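Local atomic coordinates of putative uncharacterized protein tcp24 (Actinoplanes teichomyceticus, PDB entry 4Q38), a protein that acts as an N-acyltransferase that transfers long aliphatic acyl chains from acyl-CoA to glycopeptide antibiotics of the teicoplanin type. Residues G102-K107 against F196-G201; I187-G192 against R232-R237; P206-H211 against H242-A247. All blocks are in the same frame, centred on the assembly; numbering follows the deposited sequence.

Contact 1: G102-K107 against F196-G201; sequences GDHRAK and FSLATG. With SO4 (sulfate ion), chain B.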
loop_
_atom_site.group_PDB
_atom_site.type_symbol
_atom_site.label_atom_id
_atom_site.label_comp_id
_atom_site.label_asym_id
_atom_site.label_seq_id
_atom_site.Cartn_x
_atom_site.Cartn_y
_atom_site.Cartn_z
ATOM N N GLY A 102 9.430 -1.498 -12.520
ATOM C CA GLY A 102 8.937 -2.650 -13.275
ATOM C C GLY A 102 9.392 -4.002 -12.747
ATOM O O GLY A 102 9.076 -5.032 -13.328
ATOM N N ASP A 103 10.115 -4.011 -11.631
ATOM C CA ASP A 103 10.669 -5.257 -11.106
ATOM C C ASP A 103 9.909 -5.758 -9.870
ATOM O O ASP A 103 10.119 -5.272 -8.763
ATOM C CB ASP A 103 12.170 -5.075 -10.828
ATOM C CG ASP A 103 12.884 -6.386 -10.466
ATOM O OD1 ASP A 103 12.272 -7.465 -10.463
ATOM O OD2 ASP A 103 14.084 -6.319 -10.175
ATOM N N HIS A 104 9.051 -6.757 -10.065
ATOM C CA HIS A 104 8.238 -7.312 -8.977
ATOM C C HIS A 104 8.965 -8.372 -8.203
ATOM O O HIS A 104 8.478 -8.846 -7.174
ATOM C CB HIS A 104 6.929 -7.882 -9.522
ATOM C CG HIS A 104 7.127 -8.972 -10.553
ATOM N ND1 HIS A 104 7.184 -8.719 -11.871
ATOM C CD2 HIS A 104 7.299 -10.342 -10.408
ATOM C CE1 HIS A 104 7.391 -9.866 -12.541
ATOM N NE2 HIS A 104 7.458 -10.860 -11.643
ATOM N N ARG A 105 10.133 -8.771 -8.687
ATOM C CA ARG A 105 10.942 -9.732 -7.928
ATOM C C ARG A 105 11.735 -9.081 -6.795
ATOM O O ARG A 105 12.214 -9.769 -5.893
ATOM C CB ARG A 105 11.849 -10.512 -8.870
ATOM C CG ARG A 105 11.070 -11.530 -9.705
ATOM C CD ARG A 105 11.975 -12.236 -10.703
ATOM N NE ARG A 105 11.259 -13.289 -11.429
ATOM C CZ ARG A 105 10.668 -13.117 -12.608
ATOM N NH1 ARG A 105 10.688 -11.930 -13.203
ATOM N NH2 ARG A 105 10.055 -14.133 -13.195
ATOM N N ALA A 106 11.875 -7.760 -6.840
ATOM C CA ALA A 106 12.543 -7.037 -5.765
ATOM C C ALA A 106 11.604 -6.877 -4.570
ATOM O O ALA A 106 10.411 -6.618 -4.744
ATOM C CB ALA A 106 13.017 -5.684 -6.272
ATOM N N LYS A 107 12.135 -7.040 -3.360
ATOM C CA LYS A 107 11.355 -6.837 -2.126
ATOM C C LYS A 107 10.886 -5.379 -2.016
ATOM O O LYS A 107 11.565 -4.472 -2.508
ATOM C CB LYS A 107 12.179 -7.212 -0.887
ATOM C CG LYS A 107 12.457 -8.698 -0.728
ATOM C CD LYS A 107 13.492 -8.941 0.362
ATOM C CE LYS A 107 14.141 -10.311 0.207
ATOM N NZ LYS A 107 15.237 -10.504 1.195
ATOM N N PHE A 196 -4.462 -5.169 -9.116
ATOM C CA PHE A 196 -3.709 -6.375 -9.478
ATOM C C PHE A 196 -2.227 -6.067 -9.533
ATOM O O PHE A 196 -1.819 -5.077 -10.133
ATOM C CB PHE A 196 -4.168 -6.919 -10.845
ATOM C CG PHE A 196 -5.600 -7.373 -10.861
ATOM C CD1 PHE A 196 -5.940 -8.662 -10.480
ATOM C CD2 PHE A 196 -6.619 -6.492 -11.223
ATOM C CE1 PHE A 196 -7.272 -9.079 -10.464
ATOM C CE2 PHE A 196 -7.949 -6.903 -11.219
ATOM C CZ PHE A 196 -8.278 -8.193 -10.828
ATOM N N SER A 197 -1.429 -6.929 -8.907
ATOM C CA SER A 197 0.027 -6.802 -8.958
ATOM C C SER A 197 0.667 -7.929 -9.775
ATOM O O SER A 197 0.232 -9.079 -9.707
ATOM C CB SER A 197 0.615 -6.830 -7.548
ATOM O OG SER A 197 0.176 -8.000 -6.880
ATOM N N LEU A 198 1.702 -7.586 -10.531
ATOM C CA LEU A 198 2.567 -8.588 -11.155
ATOM C C LEU A 198 3.225 -9.369 -10.029
ATOM O O LEU A 198 3.794 -8.792 -9.114
ATOM C CB LEU A 198 3.644 -7.920 -12.002
ATOM C CG LEU A 198 3.209 -7.097 -13.214
ATOM C CD1 LEU A 198 4.346 -6.185 -13.652
ATOM C CD2 LEU A 198 2.809 -8.023 -14.346
ATOM N N ALA A 199 3.104 -10.687 -10.078
ATOM C CA ALA A 199 3.629 -11.528 -9.007
ATOM C C ALA A 199 4.115 -12.865 -9.541
ATOM O O ALA A 199 3.782 -13.259 -10.653
ATOM C CB ALA A 199 2.564 -11.743 -7.938
ATOM N N THR A 200 4.912 -13.561 -8.738
ATOM C CA THR A 200 5.342 -14.918 -9.079
ATOM C C THR A 200 5.271 -15.806 -7.849
ATOM O O THR A 200 5.552 -15.357 -6.737
ATOM C CB THR A 200 6.780 -14.968 -9.612
ATOM O OG1 THR A 200 7.662 -14.447 -8.615
ATOM C CG2 THR A 200 6.926 -14.157 -10.904
ATOM N N GLY A 201 4.901 -17.066 -8.044
ATOM C CA GLY A 201 4.909 -18.008 -6.933
ATOM C C GLY A 201 6.345 -18.354 -6.554
ATOM O O GLY A 201 7.295 -17.886 -7.184
HETATM S S SO4 B . 15.793 -7.228 -2.907
HETATM O O1 SO4 B . 14.588 -8.077 -2.977
HETATM O O2 SO4 B . 17.006 -8.076 -2.869
HETATM O O3 SO4 B . 15.760 -6.405 -1.674
HETATM O O4 SO4 B . 15.814 -6.372 -4.114
#

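Contact 2: I187-G192 against R232-R237; sequences ILYRLG and RPFFDR. With SO4 (sulfate ion), chain C.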
loop_
_atom_site.group_PDB
_atom_site.type_symbol
_atom_site.label_atom_id
_atom_site.label_comp_id
_atom_site.label_asym_id
_atom_site.label_seq_id
_atom_site.Cartn_x
_atom_site.Cartn_y
_atom_site.Cartn_z
ATOM N N ILE A 187 4.290 -1.889 -10.811
ATOM C CA ILE A 187 3.984 -3.321 -10.749
ATOM C C ILE A 187 2.605 -3.607 -10.173
ATOM O O ILE A 187 2.224 -4.773 -10.018
ATOM C CB ILE A 187 5.078 -4.104 -9.966
ATOM C CG1 ILE A 187 5.180 -3.618 -8.509
ATOM C CG2 ILE A 187 6.411 -3.963 -10.686
ATOM C CD1 ILE A 187 5.921 -4.556 -7.576
ATOM N N LEU A 188 1.859 -2.539 -9.872
ATOM C CA LEU A 188 0.508 -2.640 -9.330
ATOM C C LEU A 188 -0.379 -1.681 -10.116
ATOM O O LEU A 188 0.023 -0.533 -10.365
ATOM C CB LEU A 188 0.491 -2.243 -7.847
ATOM C CG LEU A 188 -0.867 -2.247 -7.117
ATOM C CD1 LEU A 188 -1.209 -3.632 -6.609
ATOM C CD2 LEU A 188 -0.844 -1.287 -5.934
ATOM N N TYR A 189 -1.568 -2.145 -10.485
ATOM C CA TYR A 189 -2.550 -1.334 -11.233
ATOM C C TYR A 189 -3.951 -1.481 -10.679
ATOM O O TYR A 189 -4.422 -2.593 -10.446
ATOM C CB TYR A 189 -2.519 -1.669 -12.746
ATOM C CG TYR A 189 -1.187 -1.291 -13.309
ATOM C CD1 TYR A 189 -0.927 0.024 -13.699
ATOM C CD2 TYR A 189 -0.141 -2.227 -13.371
ATOM C CE1 TYR A 189 0.315 0.401 -14.167
ATOM C CE2 TYR A 189 1.112 -1.855 -13.829
ATOM C CZ TYR A 189 1.333 -0.541 -14.219
ATOM O OH TYR A 189 2.573 -0.147 -14.667
ATOM N N ARG A 190 -4.617 -0.351 -10.465
ATOM C CA ARG A 190 -6.024 -0.383 -10.085
ATOM C C ARG A 190 -6.869 -0.461 -11.356
ATOM O O ARG A 190 -6.790 0.409 -12.235
ATOM C CB ARG A 190 -6.415 0.831 -9.226
ATOM C CG ARG A 190 -7.872 0.761 -8.764
ATOM C CD ARG A 190 -8.260 1.811 -7.735
ATOM N NE ARG A 190 -9.621 1.535 -7.277
ATOM C CZ ARG A 190 -10.137 1.931 -6.118
ATOM N NH1 ARG A 190 -9.414 2.650 -5.258
ATOM N NH2 ARG A 190 -11.382 1.588 -5.814
ATOM N N LEU A 191 -7.665 -1.515 -11.438
ATOM C CA LEU A 191 -8.486 -1.774 -12.605
ATOM C C LEU A 191 -9.952 -1.816 -12.175
ATOM O O LEU A 191 -10.595 -2.872 -12.154
ATOM C CB LEU A 191 -8.039 -3.089 -13.268
ATOM C CG LEU A 191 -6.566 -3.216 -13.705
ATOM C CD1 LEU A 191 -6.355 -4.571 -14.380
ATOM C CD2 LEU A 191 -6.091 -2.109 -14.647
ATOM N N GLY A 192 -10.479 -0.652 -11.811
ATOM C CA GLY A 192 -11.842 -0.583 -11.266
ATOM C C GLY A 192 -11.794 -0.750 -9.763
ATOM O O GLY A 192 -10.985 -0.088 -9.105
ATOM N N ARG A 232 -6.790 -10.025 -17.269
ATOM C CA ARG A 232 -6.008 -10.675 -18.314
ATOM C C ARG A 232 -5.779 -9.782 -19.547
ATOM O O ARG A 232 -4.643 -9.673 -20.019
ATOM C CB ARG A 232 -6.590 -12.043 -18.681
ATOM C CG ARG A 232 -5.526 -13.110 -18.865
ATOM C CD ARG A 232 -6.062 -14.498 -18.560
ATOM N NE ARG A 232 -7.220 -14.826 -19.390
ATOM C CZ ARG A 232 -7.200 -15.644 -20.439
ATOM N NH1 ARG A 232 -6.074 -16.248 -20.809
ATOM N NH2 ARG A 232 -8.321 -15.865 -21.117
ATOM N N PRO A 233 -6.842 -9.118 -20.062
ATOM C CA PRO A 233 -6.602 -8.228 -21.212
ATOM C C PRO A 233 -5.598 -7.113 -20.904
ATOM O O PRO A 233 -4.763 -6.772 -21.752
ATOM C CB PRO A 233 -7.979 -7.605 -21.480
ATOM C CG PRO A 233 -8.954 -8.555 -20.891
ATOM C CD PRO A 233 -8.273 -9.229 -19.730
ATOM N N PHE A 234 -5.679 -6.543 -19.703
ATOM C CA PHE A 234 -4.766 -5.480 -19.338
ATOM C C PHE A 234 -3.314 -5.972 -19.326
ATOM O O PHE A 234 -2.450 -5.387 -19.972
ATOM C CB PHE A 234 -5.104 -4.903 -17.962
ATOM C CG PHE A 234 -4.217 -3.752 -17.564
ATOM C CD1 PHE A 234 -4.463 -2.469 -18.045
ATOM C CD2 PHE A 234 -3.132 -3.953 -16.721
ATOM C CE1 PHE A 234 -3.646 -1.399 -17.679
ATOM C CE2 PHE A 234 -2.305 -2.897 -16.356
ATOM C CZ PHE A 234 -2.567 -1.616 -16.830
ATOM N N PHE A 235 -3.058 -7.042 -18.585
ATOM C CA PHE A 235 -1.679 -7.522 -18.456
ATOM C C PHE A 235 -1.125 -8.191 -19.717
ATOM O O PHE A 235 0.066 -8.041 -20.031
ATOM C CB PHE A 235 -1.515 -8.365 -17.191
ATOM C CG PHE A 235 -1.590 -7.542 -15.924
ATOM C CD1 PHE A 235 -0.463 -6.881 -15.439
ATOM C CD2 PHE A 235 -2.802 -7.380 -15.252
ATOM C CE1 PHE A 235 -0.529 -6.099 -14.289
ATOM C CE2 PHE A 235 -2.879 -6.600 -14.099
ATOM C CZ PHE A 235 -1.738 -5.967 -13.614
ATOM N N ASP A 236 -1.982 -8.888 -20.462
ATOM C CA ASP A 236 -1.528 -9.502 -21.709
ATOM C C ASP A 236 -1.193 -8.442 -22.751
ATOM O O ASP A 236 -0.271 -8.629 -23.550
ATOM C CB ASP A 236 -2.523 -10.538 -22.235
ATOM C CG ASP A 236 -2.582 -11.786 -21.376
ATOM O OD1 ASP A 236 -1.769 -11.954 -20.436
ATOM O OD2 ASP A 236 -3.451 -12.624 -21.637
ATOM N N ARG A 237 -1.895 -7.307 -22.715
ATOM C CA ARG A 237 -1.523 -6.180 -23.575
ATOM C C ARG A 237 -0.250 -5.438 -23.169
ATOM O O ARG A 237 0.598 -5.161 -24.021
ATOM C CB ARG A 237 -2.675 -5.164 -23.732
ATOM C CG ARG A 237 -3.769 -5.634 -24.678
ATOM C CD ARG A 237 -3.316 -5.665 -26.134
ATOM N NE ARG A 237 -3.317 -4.331 -26.730
ATOM C CZ ARG A 237 -3.282 -4.089 -28.040
ATOM N NH1 ARG A 237 -3.243 -5.091 -28.911
ATOM N NH2 ARG A 237 -3.292 -2.837 -28.482
HETATM S S SO4 C . -6.444 -0.355 -26.797
HETATM O O1 SO4 C . -6.208 -1.208 -25.600
HETATM O O2 SO4 C . -5.317 -0.476 -27.752
HETATM O O3 SO4 C . -7.705 -0.765 -27.478
HETATM O O4 SO4 C . -6.536 1.061 -26.368
#

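Contact 3: P206-H211 against H242-A247; sequences PHLGLH and HGARVA. With TEC (2-amino-6-O-decanoyl-2-deoxy-beta-D-glucopyranose), chain E.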
loop_
_atom_site.group_PDB
_atom_site.type_symbol
_atom_site.label_atom_id
_atom_site.label_comp_id
_atom_site.label_asym_id
_atom_site.label_seq_id
_atom_site.Cartn_x
_atom_site.Cartn_y
_atom_site.Cartn_z
ATOM N N PRO A 206 4.178 -17.251 -12.991
ATOM C CA PRO A 206 3.541 -15.929 -12.921
ATOM C C PRO A 206 2.111 -16.040 -12.412
ATOM O O PRO A 206 1.393 -16.980 -12.768
ATOM C CB PRO A 206 3.547 -15.459 -14.382
ATOM C CG PRO A 206 3.617 -16.713 -15.198
ATOM C CD PRO A 206 4.511 -17.624 -14.381
ATOM N N HIS A 207 1.719 -15.109 -11.549
ATOM C CA HIS A 207 0.307 -14.888 -11.267
ATOM C C HIS A 207 0.036 -13.422 -11.067
ATOM O O HIS A 207 0.945 -12.595 -11.159
ATOM C CB HIS A 207 -0.180 -15.730 -10.084
ATOM C CG HIS A 207 0.477 -15.391 -8.763
ATOM N ND1 HIS A 207 1.495 -16.111 -8.257
ATOM C CD2 HIS A 207 0.202 -14.391 -7.828
ATOM C CE1 HIS A 207 1.874 -15.589 -7.066
ATOM N NE2 HIS A 207 1.081 -14.542 -6.801
ATOM N N LEU A 208 -1.222 -13.078 -10.823
ATOM C CA LEU A 208 -1.545 -11.720 -10.400
ATOM C C LEU A 208 -1.986 -11.710 -8.946
ATOM O O LEU A 208 -2.857 -12.484 -8.545
ATOM C CB LEU A 208 -2.615 -11.109 -11.304
ATOM C CG LEU A 208 -2.285 -11.003 -12.805
ATOM C CD1 LEU A 208 -3.524 -10.472 -13.518
ATOM C CD2 LEU A 208 -1.098 -10.093 -13.097
ATOM N N GLY A 209 -1.372 -10.842 -8.148
ATOM C CA GLY A 209 -1.855 -10.603 -6.795
ATOM C C GLY A 209 -3.122 -9.771 -6.919
ATOM O O GLY A 209 -3.183 -8.851 -7.731
ATOM N N LEU A 210 -4.146 -10.118 -6.156
ATOM C CA LEU A 210 -5.402 -9.358 -6.188
ATOM C C LEU A 210 -5.490 -8.609 -4.866
ATOM O O LEU A 210 -5.199 -9.177 -3.828
ATOM C CB LEU A 210 -6.599 -10.295 -6.404
ATOM C CG LEU A 210 -8.018 -9.710 -6.531
ATOM C CD1 LEU A 210 -8.879 -10.663 -7.348
ATOM C CD2 LEU A 210 -8.659 -9.442 -5.173
ATOM N N HIS A 211 -5.875 -7.333 -4.906
ATOM C CA HIS A 211 -5.916 -6.510 -3.696
ATOM C C HIS A 211 -7.151 -5.639 -3.705
ATOM O O HIS A 211 -7.666 -5.300 -4.769
ATOM C CB HIS A 211 -4.662 -5.638 -3.585
ATOM C CG HIS A 211 -3.381 -6.368 -3.901
ATOM N ND1 HIS A 211 -2.667 -7.020 -2.964
ATOM C CD2 HIS A 211 -2.711 -6.561 -5.107
ATOM C CE1 HIS A 211 -1.587 -7.589 -3.532
ATOM N NE2 HIS A 211 -1.611 -7.305 -4.842
ATOM N N HIS A 242 4.477 -11.531 -19.053
ATOM C CA HIS A 242 4.113 -12.104 -17.753
ATOM C C HIS A 242 3.306 -13.367 -17.891
ATOM O O HIS A 242 3.738 -14.424 -17.441
ATOM C CB HIS A 242 3.428 -11.082 -16.842
ATOM C CG HIS A 242 3.356 -11.512 -15.400
ATOM N ND1 HIS A 242 4.458 -11.693 -14.646
ATOM C CD2 HIS A 242 2.265 -11.803 -14.581
ATOM C CE1 HIS A 242 4.098 -12.072 -13.406
ATOM N NE2 HIS A 242 2.755 -12.136 -13.360
ATOM N N GLY A 243 2.138 -13.273 -18.518
ATOM C CA GLY A 243 1.327 -14.453 -18.857
ATOM C C GLY A 243 0.612 -15.172 -17.717
ATOM O O GLY A 243 0.421 -16.377 -17.780
ATOM N N ALA A 244 0.187 -14.445 -16.690
ATOM C CA ALA A 244 -0.564 -15.048 -15.591
ATOM C C ALA A 244 -1.919 -15.579 -16.060
ATOM O O ALA A 244 -2.568 -14.968 -16.913
ATOM C CB ALA A 244 -0.778 -14.029 -14.472
ATOM N N ARG A 245 -2.356 -16.690 -15.474
ATOM C CA ARG A 245 -3.701 -17.228 -15.729
ATOM C C ARG A 245 -4.592 -17.200 -14.493
ATOM O O ARG A 245 -5.814 -17.368 -14.592
ATOM C CB ARG A 245 -3.606 -18.675 -16.258
ATOM C CG ARG A 245 -2.898 -18.803 -17.602
ATOM C CD ARG A 245 -3.619 -18.027 -18.696
ATOM N NE ARG A 245 -5.045 -18.342 -18.714
ATOM C CZ ARG A 245 -5.631 -19.189 -19.560
ATOM N NH1 ARG A 245 -4.921 -19.811 -20.500
ATOM N NH2 ARG A 245 -6.941 -19.401 -19.474
ATOM N N VAL A 246 -3.983 -16.976 -13.327
ATOM C CA VAL A 246 -4.649 -17.093 -12.028
ATOM C C VAL A 246 -4.408 -15.838 -11.166
ATOM O O VAL A 246 -3.319 -15.272 -11.216
ATOM C CB VAL A 246 -4.082 -18.322 -11.269
ATOM C CG1 VAL A 246 -4.704 -18.466 -9.895
ATOM C CG2 VAL A 246 -4.269 -19.608 -12.077
ATOM N N ALA A 247 -5.395 -15.453 -10.357
ATOM C CA ALA A 247 -5.221 -14.418 -9.355
ATOM C C ALA A 247 -5.139 -15.092 -8.002
ATOM O O ALA A 247 -5.919 -16.010 -7.711
ATOM C CB ALA A 247 -6.378 -13.421 -9.382
HETATM C CAV TEC E . -13.864 -12.167 -1.009
HETATM C CAU TEC E . -13.320 -11.149 -1.985
HETATM C CAT TEC E . -11.976 -11.535 -2.544
HETATM C CAS TEC E . -11.051 -12.053 -1.477
HETATM C CAR TEC E . -9.629 -11.862 -1.915
HETATM C CAQ TEC E . -9.053 -10.771 -1.088
HETATM C CAP TEC E . -7.626 -10.483 -1.399
HETATM C CAO TEC E . -7.344 -9.136 -0.824
HETATM C CAN TEC E . -5.919 -8.988 -0.464
HETATM C CAM TEC E . -5.576 -7.557 -0.142
HETATM O OAW TEC E . -6.378 -6.669 -0.293
HETATM O O6 TEC E . -4.371 -7.415 0.437
HETATM C C6 TEC E . -3.439 -6.471 -0.052
HETATM C C5 TEC E . -3.143 -5.354 0.981
HETATM O O5 TEC E . -1.775 -5.140 1.157
HETATM C C1 TEC E . -1.810 -4.429 2.426
HETATM O O1 TEC E . -0.816 -4.566 3.255
HETATM C C2 TEC E . -2.045 -2.977 2.114
HETATM N N2 TEC E . -2.073 -2.248 3.371
HETATM C C3 TEC E . -3.399 -3.019 1.583
HETATM O O3 TEC E . -3.430 -1.819 1.028
HETATM C C4 TEC E . -3.655 -4.049 0.514
HETATM O O4 TEC E . -4.940 -4.197 0.393
HETATM O O HOH W 1 -1.176 -17.763 -13.313
#

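Contact 1: G102-K107 against F196-G201
Strand 194-200 of the GNAT-like C-terminal sheet meets a loop of the N-terminal part of the chain where His104 lies against Leu198 and Thr200. The closest pair of alpha carbons, in His104 and Leu198, is 6.2 Å apart, and the two segments bury 223 Å² by van der Waals contact alone. His104 CB approaches Leu198 O at 3.3 Å. With CG between backbone N and carbonyl carbon (chi1 59°), the imidazole is set across the Leu198 and Thr200 side chains, at about a right angle to each: Leu198 C and Ala199 N lie over one face, while Thr200 CG2 comes in at the ring edge. Thr200 CG2 also lies over one face of the Arg105 guanidinium, 3.9 Å from Arg105 NH2, which the side chain, extended from CG to NE, brings there. An Asx turn shapes the loop, Arg105 N donating to Asp103 OD1 at 3.1 Å from above the carboxylate plane. Lys107 N binds O1 of a sulfate, probably from the crystallisation liquor, at 2.7 Å. Around the contact, Arg185 holds the loop through Ala106 O, His242 meets the His104 ring edge-to-face, and strand 194-200 runs between strands 188-191 and 206-211, with Leu198 packed on helix 221-238.

Contact 2: I187-G192 against R232-R237
Tyr189 and Leu191, two residues apart on strand 188-191, face the consecutive phenylalanines Phe234 and Phe235 of helix 221-238, and their contacts divide into three kinds. The first is aromatic: the Tyr189 and Phe234 rings have centroids 5.2 Å apart and planes at 51°, an oblique pairing in which Phe234 CE2 stands 3.6 Å from Tyr189 CG, over one face of the tyrosine ring. The second is CH-pi: Leu191 CD2 sits above the middle of the Phe234 ring, 3.8 Å from its centroid and 10° off the normal. Phe234 reaches both partners because its CG is anti to the backbone N (chi1 -177°), which sends the ring out toward the strand. The third is plain apolar packing, with Phe235 CE1 4.0 Å from Tyr189 CD2 and Phe235 CE2 4.0 Å from Leu191 CD1. Within the helix, Phe234 CD2 lies over the centre of the Phe235 ring. All four touching residues are buried. Their one polar side-chain atom, Tyr189 OH, is bonded to Gly186 O outside the interface. The chemistry is that of a hydrophobic core: with the segment axes 10.8 Å apart at closest approach and no polar bond between them, the seating of strand on helix probably rests on ring tilt and fit.

Contact 3: P206-H211 against H242-A247
Pro206 to His211 and His242 to Ala247 belong to a beta-alpha-beta unit: strand 206-211, helix 221-238 and strand 246-251, the strands running parallel. A parallel bridge pairs Leu208 with Ala247; Leu208 N donates to Val246 O at 3.1 Å, nearly straight and in the carbonyl plane, and Ala247 CA makes a CA-H...O contact of 3.2 Å with Leu208 O. Ahead of strand 246-251, the side chain of His242 reaches strand 206-211. A chi1 of -165° turns the His242 ring away from its own backbone N and brings His242 NE2 to 2.9 Å from His207 O. That bond is straight (169°) and lies in the ring plane, yet the donor stands well above the carbonyl plane. Pro206 CB covers one face of the same imidazole, 3.6 Å from its centroid and 15° off the normal, a CH-pi contact that, together with the bond, probably restrains the ring's rotation. Leu208 and Ala247 point to the same side of the sheet, where Leu208 CG meets Ala244 CB and the leucine packs on Ala231 and Phe235 of the crossover helix. With CG opposite the backbone N and beside the carbonyl carbon, Leu210 divides its branches: CD1 turns to the Ala247 methyl, while Leu210 CD2 lies 4.0 Å from CAP in the decanoyl chain of the bound glucosamine derivative. His211, in the same pocket, presents its ring edge to the ligand's O6 and C6 and is hydrogen-bonded through NE2 to Ser197 OG. His207 CB lies 3.4 Å from Val246 O; His207 is seen to bind N-acetyl-D-glucosamine in a crystal structure of this protein, though not in this chain. Where the segments diverge before the bridge, a water joins the backbones, donating to Pro206 O and accepting from Arg245 N, each at 2.7 Å.

In the fold
The three contacts reach the same sheet and lie on the same side of the chain's centre, with centres about 10 to 13 Å apart, but differ in depth. Contact 2 is fully buried and purely hydrophobic; contact 1 lies at the surface, joins the N-terminal part of the chain to the C-terminal sheet, and combines van der Waals touches with a loop shaped by an Asx turn and bonds to Arg185. Contact 3 is intermediate, and is where hydrogen bonds link the two segments directly. Probable backbone hydrogen bonds join contact 1 to contact 2 (Phe196 N to Tyr189 O) and to contact 3 (Gly209 N to Ser197 O). Contact 2 holds the helix that contact 3's strands flank in sequence. Contact 3 alone touches the bound decanoyl sugar.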